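Local coordinates for scavenger receptor with C-type lectin type I (Homo sapiens, PDB 2OX8), which binds the leukocyte cell-surface glycan Lewis(x) through its C-type carbohydrate-recognition domain, at residues A[15-20]-A[125-130]. Sequence-based numbering, arbitrary orientation.
Sequences KCYYFS and NFICEK. With ZN (zinc ion), chain F.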
# COMPACT_ATOMS: atom_id res chain seq x y z
N LYS A 15 10.22 -8.00 -9.45
CA LYS A 15 10.22 -7.25 -8.21
C LYS A 15 10.28 -8.09 -6.94
O LYS A 15 9.68 -9.18 -6.84
CB LYS A 15 8.98 -6.36 -8.16
CG LYS A 15 8.76 -5.56 -9.41
CD LYS A 15 7.40 -4.90 -9.40
CE LYS A 15 7.31 -3.89 -10.49
NZ LYS A 15 7.48 -4.57 -11.77
N CYS A 16 10.98 -7.53 -5.96
CA CYS A 16 11.14 -8.13 -4.65
C CYS A 16 10.20 -7.42 -3.69
O CYS A 16 10.20 -6.21 -3.60
CB CYS A 16 12.59 -7.99 -4.20
SG CYS A 16 13.74 -8.89 -5.30
N TYR A 17 9.37 -8.19 -2.99
CA TYR A 17 8.42 -7.64 -2.04
C TYR A 17 8.77 -8.01 -0.59
O TYR A 17 9.29 -9.09 -0.31
CB TYR A 17 7.01 -8.15 -2.36
CG TYR A 17 6.49 -7.74 -3.71
CD1 TYR A 17 6.98 -8.32 -4.87
CD2 TYR A 17 5.52 -6.74 -3.83
CE1 TYR A 17 6.51 -7.92 -6.12
CE2 TYR A 17 5.07 -6.32 -5.07
CZ TYR A 17 5.56 -6.92 -6.22
OH TYR A 17 5.08 -6.54 -7.45
N TYR A 18 8.47 -7.10 0.33
CA TYR A 18 8.71 -7.36 1.74
C TYR A 18 7.41 -7.16 2.52
O TYR A 18 6.83 -6.07 2.51
CB TYR A 18 9.79 -6.43 2.29
CG TYR A 18 10.09 -6.68 3.76
CD1 TYR A 18 10.91 -7.74 4.15
CD2 TYR A 18 9.53 -5.89 4.74
CE1 TYR A 18 11.15 -8.00 5.50
CE2 TYR A 18 9.76 -6.13 6.08
CZ TYR A 18 10.57 -7.19 6.46
OH TYR A 18 10.81 -7.41 7.79
N PHE A 19 6.95 -8.22 3.18
CA PHE A 19 5.76 -8.12 3.99
C PHE A 19 6.25 -7.96 5.40
O PHE A 19 6.79 -8.89 5.99
CB PHE A 19 4.88 -9.36 3.83
CG PHE A 19 4.20 -9.44 2.51
CD1 PHE A 19 4.91 -9.76 1.36
CD2 PHE A 19 2.86 -9.12 2.39
CE1 PHE A 19 4.30 -9.75 0.12
CE2 PHE A 19 2.24 -9.11 1.15
CZ PHE A 19 2.96 -9.42 0.02
N SER A 20 6.06 -6.76 5.95
CA SER A 20 6.54 -6.44 7.28
C SER A 20 5.96 -7.25 8.42
O SER A 20 4.83 -7.74 8.38
CB SER A 20 6.30 -4.97 7.60
OG SER A 20 4.96 -4.79 8.04
N ASN A 125 0.87 -2.96 9.42
CA ASN A 125 1.98 -3.68 8.83
C ASN A 125 2.08 -3.04 7.46
O ASN A 125 1.16 -2.33 7.04
CB ASN A 125 1.63 -5.17 8.70
CG ASN A 125 1.41 -5.83 10.05
OD1 ASN A 125 0.38 -5.62 10.70
ND2 ASN A 125 2.37 -6.63 10.49
N PHE A 126 3.18 -3.27 6.76
CA PHE A 126 3.36 -2.66 5.46
C PHE A 126 4.13 -3.53 4.47
O PHE A 126 4.85 -4.45 4.86
CB PHE A 126 4.07 -1.31 5.64
CG PHE A 126 5.39 -1.42 6.35
CD1 PHE A 126 6.55 -1.67 5.65
CD2 PHE A 126 5.45 -1.35 7.74
CE1 PHE A 126 7.76 -1.85 6.31
CE2 PHE A 126 6.66 -1.52 8.41
CZ PHE A 126 7.81 -1.78 7.69
N ILE A 127 3.97 -3.22 3.19
CA ILE A 127 4.63 -3.96 2.12
C ILE A 127 5.64 -3.07 1.40
O ILE A 127 5.31 -1.97 0.96
CB ILE A 127 3.58 -4.49 1.10
CG1 ILE A 127 2.58 -5.40 1.80
CG2 ILE A 127 4.28 -5.26 -0.02
CD1 ILE A 127 1.50 -5.98 0.87
N CYS A 128 6.87 -3.54 1.30
CA CYS A 128 7.90 -2.80 0.61
C CYS A 128 8.13 -3.47 -0.75
O CYS A 128 7.98 -4.69 -0.91
CB CYS A 128 9.20 -2.79 1.40
SG CYS A 128 9.18 -1.84 2.96
N GLU A 129 8.50 -2.67 -1.73
CA GLU A 129 8.69 -3.17 -3.08
C GLU A 129 9.87 -2.48 -3.75
O GLU A 129 10.18 -1.32 -3.44
CB GLU A 129 7.39 -2.92 -3.85
CG GLU A 129 7.42 -3.20 -5.35
CD GLU A 129 6.18 -2.68 -6.08
OE1 GLU A 129 5.91 -1.46 -6.00
OE2 GLU A 129 5.47 -3.47 -6.73
N LYS A 130 10.54 -3.20 -4.65
CA LYS A 130 11.65 -2.64 -5.42
C LYS A 130 11.86 -3.51 -6.66
O LYS A 130 11.82 -4.73 -6.58
CB LYS A 130 12.94 -2.56 -4.60
CG LYS A 130 13.43 -3.87 -4.03
CD LYS A 130 14.75 -3.64 -3.29
CE LYS A 130 15.09 -4.78 -2.33
NZ LYS A 130 16.21 -4.34 -1.45
ZN ZN F . 4.07 -3.08 -7.90
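Tyr17 and Glu129 face each other as a non-hydrogen-bonded pair where strand 15-19 runs antiparallel to strand 125-130, and their side chains run side by side in the same direction, ring and carboxylate planes 56° apart. Glu129 leaves the strand extended, CG anti to its backbone N (chi1 172°), which carries OE2 to 1.9 Å from the zinc ion. The same OE2 lies 3.2 Å from Tyr17 OH, whose hydrogen bond goes to Glu48, another ligand of this zinc; the carbonyl of Phe42 also binds the metal. On the same face, Ile127 lies alongside Phe19. The opposite face carries the hydrogen-bonded pairs Cys16-Lys130 and Tyr18-Cys128, the latter with Tyr18 N 2.8 Å from Cys128 O. At the far end Ser20 sets CB over the centre of the Phe126 ring, a CH-pi contact 3.4 Å from the centroid, while its OG accepts a nearly straight 2.7 Å hydrogen bond from Phe126 N and is also hydrogen-bonded to Glu22 O. Thus the ladder joins a strand near the N-terminus to the C-terminal strand, as in the C-type lectin fold; disulfide Cys33-Cys128 and zinc tie the latter elsewhere, Tyr17 probably helping to position the Glu48 carboxylate.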